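Local atomic coordinates of MMACHC-like protein (Caenorhabditis elegans, PDB entry 5UJC), a protein that probably converts cyanocobalamin to cob(II)alamin by reductive removal of its cyanide and demethylates methylcobalamin with glutathione, in the intracellular handling of vitamin B12. Residues I104-E107 with K108-V112; R239-S242 with T243-E247; S34-E37 with A38-E41; V215-A218 with L219-N223. All coordinates share one frame; numbering follows the deposited sequence. Where two conformers were deposited one is given.

Interaction 1: I104-E107 with K108-V112; sequences IMSE and KLRKV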
loop_
_atom_site.group_PDB
_atom_site.type_symbol
_atom_site.label_atom_id
_atom_site.label_comp_id
_atom_site.label_asym_id
_atom_site.label_seq_id
_atom_site.Cartn_x
_atom_site.Cartn_y
_atom_site.Cartn_z
ATOM N N ILE A 104 -10.246 1.832 14.819
ATOM C CA ILE A 104 -11.082 3.036 14.982
ATOM C C ILE A 104 -12.068 3.196 13.806
ATOM O O ILE A 104 -13.264 3.461 13.997
ATOM C CB ILE A 104 -10.203 4.285 15.165
ATOM C CG1 ILE A 104 -9.496 4.212 16.543
ATOM C CG2 ILE A 104 -11.032 5.566 15.048
ATOM C CD1 ILE A 104 -8.306 5.138 16.687
ATOM N N MET A 105 -11.559 2.990 12.598
ATOM C CA MET A 105 -12.375 3.018 11.429
ATOM C C MET A 105 -13.467 1.938 11.491
ATOM O O MET A 105 -14.614 2.197 11.176
ATOM C CB MET A 105 -11.510 2.836 10.178
ATOM C CG MET A 105 -12.263 2.877 8.877
ATOM S SD MET A 105 -12.951 1.282 8.429
ATOM C CE MET A 105 -11.464 0.444 8.006
ATOM N N SER A 106 -13.072 0.720 11.858
ATOM C CA SER A 106 -13.964 -0.427 11.833
ATOM C C SER A 106 -15.116 -0.267 12.786
ATOM O O SER A 106 -16.220 -0.713 12.510
ATOM C CB SER A 106 -13.187 -1.706 12.174
ATOM O OG SER A 106 -12.319 -2.062 11.115
ATOM N N GLU A 107 -14.859 0.379 13.912
ATOM C CA GLU A 107 -15.895 0.611 14.910
ATOM C C GLU A 107 -17.032 1.475 14.346
ATOM O O GLU A 107 -18.208 1.250 14.635
ATOM C CB GLU A 107 -15.274 1.265 16.119
ATOM C CG GLU A 107 -14.451 0.286 16.957
ATOM C CD GLU A 107 -13.840 0.917 18.192
ATOM O OE1 GLU A 107 -14.286 2.021 18.584
ATOM O OE2 GLU A 107 -12.914 0.297 18.785
ATOM N N LYS A 108 -16.686 2.413 13.484
ATOM C CA LYS A 108 -17.700 3.203 12.792
ATOM C C LYS A 108 -18.291 2.445 11.590
ATOM O O LYS A 108 -19.502 2.507 11.343
ATOM C CB LYS A 108 -17.122 4.529 12.328
ATOM C CG LYS A 108 -16.612 5.420 13.458
ATOM C CD LYS A 108 -17.738 5.903 14.343
ATOM C CE LYS A 108 -17.254 6.965 15.334
ATOM N NZ LYS A 108 -18.133 7.049 16.525
ATOM N N LEU A 109 -17.430 1.754 10.828
ATOM C CA LEU A 109 -17.850 1.068 9.624
ATOM C C LEU A 109 -18.890 -0.014 9.928
ATOM O O LEU A 109 -19.833 -0.187 9.177
ATOM C CB LEU A 109 -16.639 0.452 8.915
ATOM C CG LEU A 109 -16.959 -0.343 7.642
ATOM C CD1 LEU A 109 -17.672 0.493 6.619
ATOM C CD2 LEU A 109 -15.676 -0.894 7.057
ATOM N N ARG A 110 -18.717 -0.722 11.048
ATOM C CA ARG A 110 -19.650 -1.811 11.426
ATOM C C ARG A 110 -21.096 -1.312 11.571
ATOM O O ARG A 110 -22.050 -2.089 11.422
ATOM C CB ARG A 110 -19.218 -2.478 12.745
ATOM C CG ARG A 110 -17.993 -3.369 12.628
ATOM C CD ARG A 110 -17.455 -3.799 13.999
ATOM N NE ARG A 110 -16.073 -4.305 13.892
ATOM C CZ ARG A 110 -15.014 -3.839 14.570
ATOM N NH1 ARG A 110 -15.135 -2.842 15.459
ATOM N NH2 ARG A 110 -13.826 -4.389 14.371
ATOM N N LYS A 111 -21.261 -0.035 11.892
ATOM C CA LYS A 111 -22.598 0.535 12.046
ATOM C C LYS A 111 -23.270 0.873 10.700
ATOM O O LYS A 111 -24.479 1.120 10.637
ATOM C CB LYS A 111 -22.545 1.770 12.952
ATOM C CG LYS A 111 -22.009 1.468 14.333
ATOM C CD LYS A 111 -22.066 2.697 15.229
ATOM C CE LYS A 111 -21.073 2.616 16.362
ATOM N NZ LYS A 111 -20.997 3.895 17.127
ATOM N N VAL A 112 -22.471 0.904 9.638
ATOM C CA VAL A 112 -22.962 1.145 8.270
ATOM C C VAL A 112 -23.092 -0.186 7.480
ATOM O O VAL A 112 -24.078 -0.404 6.770
ATOM C CB VAL A 112 -22.035 2.149 7.525
ATOM C CG1 VAL A 112 -22.423 2.283 6.048
ATOM C CG2 VAL A 112 -22.085 3.511 8.220
#
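Met105 and Leu109, one helical turn apart, both turn CG away from the backbone N (chi1 -179° and 178°), which sends the two side chains off the helix side by side in the same direction. Further bends at chi2 and chi3 of Met105 lay its SD against Leu109, 3.7 Å from CD2. On another flank the first torsion of Arg110 (-73°) sets CG next to its own backbone N, and the chain then runs extended back along the helix. Its guanidinium ends with one face over Ser106, whose CB is 3.5 Å from NH2, while Glu107 CG comes to the edge at NH1. The carboxylate of Glu107 makes no contact with this group; Arg110 instead forms a salt bridge with Glu103, and Ser106 OG bonds to Leu102 O. Backbone bonds hold the frame: Leu109 N to Met105 O (2.9 Å) and Arg110 N to Ser106 O (2.9 Å). The apolar flank of helix 93-109 packs through Met105 and Leu109 on Leu190 of strand 185-196, Leu109 also meets Phe192, and Ile104, Met105 and Lys108 touch helix 5-18.

Interaction 2: R239-S242 with T243-E247; sequences RRYS and TTQME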
loop_
_atom_site.group_PDB
_atom_site.type_symbol
_atom_site.label_atom_id
_atom_site.label_comp_id
_atom_site.label_asym_id
_atom_site.label_seq_id
_atom_site.Cartn_x
_atom_site.Cartn_y
_atom_site.Cartn_z
ATOM N N ARG A 239 4.754 15.467 -4.646
ATOM C CA ARG A 239 4.443 15.091 -3.275
ATOM C C ARG A 239 5.146 13.767 -2.962
ATOM O O ARG A 239 4.901 12.749 -3.615
ATOM C CB ARG A 239 2.929 15.002 -3.076
ATOM C CG ARG A 239 2.213 16.338 -3.325
ATOM C CD ARG A 239 0.705 16.181 -3.405
ATOM N NE ARG A 239 0.117 15.903 -2.100
ATOM C CZ ARG A 239 -1.146 15.534 -1.911
ATOM N NH1 ARG A 239 -1.968 15.410 -2.942
ATOM N NH2 ARG A 239 -1.578 15.271 -0.698
ATOM N N ARG A 240 6.093 13.822 -2.020
ATOM C CA ARG A 240 7.083 12.774 -1.841
ATOM C C ARG A 240 7.250 12.431 -0.366
ATOM O O ARG A 240 6.893 13.219 0.509
ATOM C CB ARG A 240 8.435 13.257 -2.410
ATOM C CG ARG A 240 8.382 13.572 -3.892
ATOM C CD ARG A 240 9.610 14.300 -4.398
ATOM N NE ARG A 240 10.786 13.455 -4.416
ATOM C CZ ARG A 240 11.837 13.582 -3.608
ATOM N NH1 ARG A 240 11.881 14.518 -2.650
ATOM N NH2 ARG A 240 12.847 12.755 -3.742
ATOM N N TYR A 241 7.760 11.240 -0.096
ATOM C CA TYR A 241 8.207 10.887 1.243
ATOM C C TYR A 241 9.261 11.906 1.719
ATOM O O TYR A 241 10.112 12.336 0.939
ATOM C CB TYR A 241 8.866 9.521 1.255
ATOM C CG TYR A 241 7.963 8.264 1.185
ATOM C CD1 TYR A 241 6.587 8.338 1.050
ATOM C CD2 TYR A 241 8.533 7.012 1.284
ATOM C CE1 TYR A 241 5.805 7.177 1.043
ATOM C CE2 TYR A 241 7.766 5.855 1.313
ATOM C CZ TYR A 241 6.407 5.942 1.197
ATOM O OH TYR A 241 5.636 4.783 1.231
ATOM N N SER A 242 9.260 12.201 3.016
ATOM C CA SER A 242 10.323 12.982 3.618
ATOM C C SER A 242 11.639 12.223 3.601
ATOM O O SER A 242 11.683 11.003 3.423
ATOM C CB SER A 242 9.961 13.323 5.046
ATOM O OG SER A 242 10.012 12.164 5.867
ATOM N N THR A 243 12.714 12.961 3.819
ATOM C CA THR A 243 14.012 12.356 4.026
ATOM C C THR A 243 13.983 11.330 5.160
ATOM O O THR A 243 14.518 10.235 5.029
ATOM C CB THR A 243 15.056 13.449 4.310
ATOM O OG1 THR A 243 15.104 14.315 3.175
ATOM C CG2 THR A 243 16.428 12.890 4.586
ATOM N N THR A 244 13.366 11.699 6.269
ATOM C CA THR A 244 13.248 10.815 7.405
ATOM C C THR A 244 12.527 9.517 7.010
ATOM O O THR A 244 12.960 8.411 7.376
ATOM C CB THR A 244 12.506 11.506 8.544
ATOM O OG1 THR A 244 13.226 12.681 8.915
ATOM C CG2 THR A 244 12.379 10.604 9.760
ATOM N N GLN A 245 11.438 9.654 6.260
ATOM C CA GLN A 245 10.656 8.490 5.861
ATOM C C GLN A 245 11.468 7.566 4.911
ATOM O O GLN A 245 11.412 6.338 5.034
ATOM C CB GLN A 245 9.361 8.948 5.220
ATOM C CG GLN A 245 8.457 7.793 4.818
ATOM C CD GLN A 245 7.019 8.160 4.473
ATOM O OE1 GLN A 245 6.219 7.267 4.198
ATOM N NE2 GLN A 245 6.686 9.472 4.456
ATOM N N MET A 246 12.192 8.152 3.966
ATOM C CA MET A 246 13.020 7.353 3.068
ATOM C C MET A 246 14.161 6.651 3.840
ATOM O O MET A 246 14.507 5.501 3.547
ATOM C CB MET A 246 13.524 8.212 1.917
ATOM C CG MET A 246 12.421 8.562 0.936
ATOM S SD MET A 246 12.935 9.377 -0.552
ATOM C CE MET A 246 13.216 10.988 0.067
ATOM N N GLU A 247 14.714 7.319 4.866
ATOM C CA GLU A 247 15.748 6.695 5.669
ATOM C C GLU A 247 15.147 5.507 6.444
ATOM O O GLU A 247 15.741 4.434 6.512
ATOM C CB GLU A 247 16.362 7.708 6.644
ATOM C CG GLU A 247 17.478 7.135 7.523
ATOM C CD GLU A 247 18.685 6.672 6.745
ATOM O OE1 GLU A 247 18.975 7.261 5.674
ATOM O OE2 GLU A 247 19.354 5.741 7.214
#
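Ser242 caps the start of helix 243-250 from the N-cap position by accepting from Gln245, and Tyr241 just before it packs on Gln245 and Met246. The capping bond runs from Gln245 N to Ser242 OG (2.9 Å); beside it Met246 N donates to Ser242 O, the first backbone bond of the helix, at 2.9 Å and nearly straight (165°). The hydroxyl can reach because chi1 of 71° places OG between the backbone N and the carbonyl carbon of Ser242. The same OG is hydrogen-bonded to Asp66 OD1 of helix 62-80, which ties the cap to a second helix.

Stacking involves Tyr241 and Gln245. The extended Gln245 chain carries its amide over one face of the phenol ring, the two planes only 12° apart, and CG makes a CH-pi contact with that face, 3.9 Å from the ring centroid. Gln245 NE2 is hydrogen-bonded to Pro62 O, which helps fix the rotation of the amide above the ring. His183 meets the Tyr241 ring edge-to-face.

Met246 adds van der Waals contact: its CG lies near the plane of the Tyr241 ring, at its edge, and 3.7 Å from Tyr241 CB. The bend at chi3 turns its methyl back toward the preceding loop, with CE 3.5 Å from Tyr241 O.

Polar ends at this turn also meet small molecules: Tyr241 OH and Thr244 OG1 are hydrogen-bonded to two different tartaric acid molecules, probably from the crystallisation liquor. At the stack itself, Gln245 OE1 sits over the centre of the Tyr241 ring, 3.1 Å above its plane.

Interaction 3: S34-E37 with A38-E41; sequences SYNE and AVGE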
loop_
_atom_site.group_PDB
_atom_site.type_symbol
_atom_site.label_atom_id
_atom_site.label_comp_id
_atom_site.label_asym_id
_atom_site.label_seq_id
_atom_site.Cartn_x
_atom_site.Cartn_y
_atom_site.Cartn_z
ATOM N N SER A 34 -13.203 -8.026 -11.146
ATOM C CA SER A 34 -12.121 -7.372 -11.879
ATOM C C SER A 34 -10.774 -7.896 -11.431
ATOM O O SER A 34 -9.885 -8.123 -12.243
ATOM C CB SER A 34 -12.181 -5.876 -11.694
ATOM O OG SER A 34 -13.403 -5.355 -12.198
ATOM N N TYR A 35 -10.628 -8.110 -10.134
ATOM C CA TYR A 35 -9.419 -8.707 -9.605
ATOM C C TYR A 35 -9.244 -10.158 -10.092
ATOM O O TYR A 35 -8.164 -10.547 -10.552
ATOM C CB TYR A 35 -9.440 -8.666 -8.071
ATOM C CG TYR A 35 -8.247 -9.329 -7.420
ATOM C CD1 TYR A 35 -7.070 -8.625 -7.190
ATOM C CD2 TYR A 35 -8.297 -10.672 -7.034
ATOM C CE1 TYR A 35 -5.993 -9.219 -6.598
ATOM C CE2 TYR A 35 -7.231 -11.270 -6.408
ATOM C CZ TYR A 35 -6.071 -10.548 -6.201
ATOM O OH TYR A 35 -4.974 -11.125 -5.586
ATOM N N ASN A 36 -10.295 -10.942 -9.986
ATOM C CA ASN A 36 -10.215 -12.346 -10.380
ATOM C C ASN A 36 -9.918 -12.514 -11.862
ATOM O O ASN A 36 -9.210 -13.440 -12.250
ATOM C CB ASN A 36 -11.481 -13.080 -9.995
ATOM C CG ASN A 36 -11.563 -13.368 -8.505
ATOM O OD1 ASN A 36 -10.563 -13.285 -7.786
ATOM N ND2 ASN A 36 -12.749 -13.756 -8.044
ATOM N N GLU A 37 -10.484 -11.633 -12.694
ATOM C CA GLU A 37 -10.181 -11.644 -14.141
ATOM C C GLU A 37 -8.683 -11.392 -14.385
ATOM O O GLU A 37 -8.069 -12.030 -15.244
ATOM C CB GLU A 37 -11.051 -10.600 -14.895
ATOM C CG GLU A 37 -10.742 -10.451 -16.394
ATOM C CD GLU A 37 -11.455 -9.258 -17.044
ATOM O OE1 GLU A 37 -11.803 -8.273 -16.327
ATOM O OE2 GLU A 37 -11.650 -9.294 -18.279
ATOM N N ALA A 38 -8.093 -10.485 -13.601
ATOM C CA ALA A 38 -6.716 -10.117 -13.789
ATOM C C ALA A 38 -5.742 -11.239 -13.307
ATOM O O ALA A 38 -4.789 -11.575 -14.016
ATOM C CB ALA A 38 -6.410 -8.820 -13.080
ATOM N N VAL A 39 -5.966 -11.774 -12.105
ATOM C CA VAL A 39 -5.071 -12.825 -11.597
ATOM C C VAL A 39 -5.294 -14.145 -12.261
ATOM O O VAL A 39 -4.384 -14.986 -12.292
ATOM C CB VAL A 39 -5.120 -12.999 -10.048
ATOM C CG1 VAL A 39 -4.702 -11.711 -9.351
ATOM C CG2 VAL A 39 -6.489 -13.449 -9.546
ATOM N N GLY A 40 -6.488 -14.334 -12.823
ATOM C CA GLY A 40 -6.884 -15.605 -13.414
ATOM C C GLY A 40 -7.900 -16.303 -12.532
ATOM O O GLY A 40 -7.664 -16.518 -11.328
ATOM N N GLU A 41 -9.021 -16.696 -13.123
ATOM C CA GLU A 41 -10.127 -17.241 -12.358
ATOM C C GLU A 41 -9.754 -18.565 -11.670
ATOM O O GLU A 41 -10.349 -18.927 -10.662
ATOM C CB GLU A 41 -11.356 -17.433 -13.259
ATOM C CG GLU A 41 -12.005 -16.116 -13.698
ATOM C CD GLU A 41 -11.692 -15.744 -15.142
ATOM O OE1 GLU A 41 -10.493 -15.633 -15.491
ATOM O OE2 GLU A 41 -12.651 -15.562 -15.935
HETATM O O HOH W 1 -9.063 -13.760 -17.062
#
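Tyr35 and Val39 meet one turn apart at the end of helix 32-39, where Val39 CG1 lies over one ring face, 3.6 Å from Tyr35 CZ, in a CH-pi contact. Each backbone carbonyl from Ser34 to Glu37 has a hydrogen-bond partner. Tyr35 O takes the N-H of Val39 at 3.0 Å in an almost straight bond (170°) and a weak second one from Ala38 N. Ala38 N also donates to Ser34 O at 3.3 Å. Asn36 O receives Gly40 N at 2.9 Å, bent to 132° as the chain leaves the helix with positive phi at Gly40. Glu37 O is satisfied by a water, which donates to it (2.7 Å) and to Glu41 OE1 (2.8 Å), bridging the last turn to the loop. Beyond the turn, Tyr35 OH bonds to Leu133 N, Asn36 OD1 to Leu47 N and Ser34 OG to Glu202. Val39 O is hydrogen-bonded to O8R of the bound methylcobalamin and also has a weak bond with Ser43 OG; Ala38 and Val39 both belong to the pocket of this ligand. The short helix directly follows strand 25-31, an outermost strand of the antiparallel sheet, and packs through Tyr35 and Ala38 on helix 134-140.

Interaction 4: V215-A218 with L219-N223; sequences VRTA and LEKFN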
loop_
_atom_site.group_PDB
_atom_site.type_symbol
_atom_site.label_atom_id
_atom_site.label_comp_id
_atom_site.label_asym_id
_atom_site.label_seq_id
_atom_site.Cartn_x
_atom_site.Cartn_y
_atom_site.Cartn_z
ATOM N N VAL A 215 10.519 2.372 -18.282
ATOM C CA VAL A 215 9.916 1.334 -17.436
ATOM C C VAL A 215 10.969 0.341 -17.003
ATOM O O VAL A 215 11.067 -0.005 -15.814
ATOM C CB VAL A 215 8.756 0.600 -18.161
ATOM C CG1 VAL A 215 8.227 -0.551 -17.310
ATOM C CG2 VAL A 215 7.639 1.568 -18.512
ATOM N N ARG A 216 11.798 -0.119 -17.951
ATOM C CA ARG A 216 12.803 -1.110 -17.597
ATOM C C ARG A 216 13.832 -0.532 -16.599
ATOM O O ARG A 216 14.219 -1.203 -15.645
ATOM C CB ARG A 216 13.495 -1.687 -18.850
ATOM C CG ARG A 216 12.594 -2.617 -19.672
ATOM C CD ARG A 216 13.334 -3.322 -20.812
ATOM N NE ARG A 216 13.384 -2.467 -21.966
ATOM C CZ ARG A 216 12.466 -2.428 -22.954
ATOM N NH1 ARG A 216 12.597 -1.543 -23.913
ATOM N NH2 ARG A 216 11.415 -3.275 -22.978
ATOM N N THR A 217 14.194 0.732 -16.776
ATOM C CA THR A 217 15.112 1.394 -15.844
ATOM C C THR A 217 14.477 1.507 -14.454
ATOM O O THR A 217 15.123 1.240 -13.446
ATOM C CB THR A 217 15.524 2.771 -16.351
ATOM O OG1 THR A 217 16.167 2.621 -17.613
ATOM C CG2 THR A 217 16.488 3.451 -15.386
ATOM N N ALA A 218 13.206 1.891 -14.411
ATOM C CA ALA A 218 12.492 2.025 -13.129
ATOM C C ALA A 218 12.453 0.680 -12.402
ATOM O O ALA A 218 12.675 0.609 -11.173
ATOM C CB ALA A 218 11.085 2.546 -13.361
ATOM N N LEU A 219 12.176 -0.394 -13.149
ATOM C CA LEU A 219 12.094 -1.697 -12.545
ATOM C C LEU A 219 13.450 -2.184 -12.025
ATOM O O LEU A 219 13.515 -2.833 -10.960
ATOM C CB LEU A 219 11.475 -2.715 -13.509
ATOM C CG LEU A 219 9.982 -2.515 -13.802
ATOM C CD1 LEU A 219 9.494 -3.401 -14.917
ATOM C CD2 LEU A 219 9.183 -2.737 -12.573
ATOM N N GLU A 220 14.522 -1.871 -12.742
ATOM C CA GLU A 220 15.872 -2.161 -12.250
ATOM C C GLU A 220 16.203 -1.348 -10.989
ATOM O O GLU A 220 16.748 -1.883 -10.043
ATOM C CB GLU A 220 16.912 -1.932 -13.337
ATOM C CG GLU A 220 16.801 -2.973 -14.474
ATOM C CD GLU A 220 17.840 -2.827 -15.564
ATOM O OE1 GLU A 220 18.821 -2.098 -15.366
ATOM O OE2 GLU A 220 17.687 -3.488 -16.627
ATOM N N LYS A 221 15.863 -0.066 -10.983
ATOM C CA LYS A 221 16.135 0.778 -9.806
ATOM C C LYS A 221 15.374 0.253 -8.590
ATOM O O LYS A 221 15.874 0.264 -7.469
ATOM C CB LYS A 221 15.755 2.235 -10.075
ATOM C CG LYS A 221 16.755 3.012 -10.945
ATOM C CD LYS A 221 18.089 3.295 -10.219
ATOM C CE LYS A 221 17.913 3.887 -8.804
ATOM N NZ LYS A 221 19.175 4.455 -8.229
ATOM N N PHE A 222 14.164 -0.215 -8.823
ATOM C CA PHE A 222 13.333 -0.777 -7.751
ATOM C C PHE A 222 13.946 -2.084 -7.214
ATOM O O PHE A 222 14.156 -2.237 -6.017
ATOM C CB PHE A 222 11.915 -1.007 -8.281
ATOM C CG PHE A 222 10.955 -1.618 -7.276
ATOM C CD1 PHE A 222 10.783 -1.057 -6.011
ATOM C CD2 PHE A 222 10.179 -2.727 -7.623
ATOM C CE1 PHE A 222 9.877 -1.598 -5.130
ATOM C CE2 PHE A 222 9.273 -3.254 -6.733
ATOM C CZ PHE A 222 9.112 -2.679 -5.498
ATOM N N ASN A 223 14.204 -3.032 -8.093
ATOM C CA ASN A 223 14.658 -4.342 -7.641
ATOM C C ASN A 223 16.077 -4.354 -7.113
ATOM O O ASN A 223 16.372 -5.096 -6.174
ATOM C CB ASN A 223 14.482 -5.375 -8.725
ATOM C CG ASN A 223 13.030 -5.806 -8.856
ATOM O OD1 ASN A 223 12.494 -6.486 -7.968
ATOM N ND2 ASN A 223 12.361 -5.343 -9.917
#
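Leu219 meets Val215 one turn earlier, the two side chains lying alongside each other and pointing the same way, with Leu219 CD1 3.9 Å from Val215 CG1. A first torsion of -69° holds Leu219 CG beside its own backbone N and 3.4 Å from Val215 O, the acceptor for Leu219 N at 2.9 Å. Glu220 follows: its N donates to Arg216 O (3.0 Å), and its CG packs on that same carbonyl oxygen while the extended chain carries OE2 to Trp159 NE1. Arg216 turns instead to Glu213 in a salt bridge. Lys221 N binds Thr217 O at 2.9 Å; bends at chi2 and chi3 lead its amine to a salt bridge with Asp228. Phe222 N continues the series on Ala218 O, and chi1 of 179° swings the ring away from Ala218, toward Phe231 and Leu174. The backbone N of Asn223 makes the next helix bond, to Leu219 O, and its side chain turns back so that ND2 reaches the same oxygen from the other face of the carbonyl plane, both at 3.0 Å. ND2 also bonds to Ile172 O, and OD1 to N45 of methylcobalamin. With Phe222 and Asn223, this regular alpha-helix thus supplies part of the wall of the cobalamin pocket.

In the fold
Along the chain the order is interaction 3, 1, 4 and 2, all within the conserved region of the MMACHC family. Interactions 3 and 4 both contribute residues to the methylcobalamin pocket, yet their centres lie about 25 Å apart: helix 32-39 and helix 212-225 meet different parts of the large ligand. Interaction 2 opens helix 243-250, the next helix after 212-225, and its centre is about 19 Å from that of interaction 4; the side chain of Tyr241 is about 7 Å from the bound methylcobalamin at their nearest atoms. Interaction 1 stands apart, its centre about 39 Å from that of interaction 4 across the centre of the chain, and packs helix 93-109 on the four-stranded sheet, away from the cobalamin pocket.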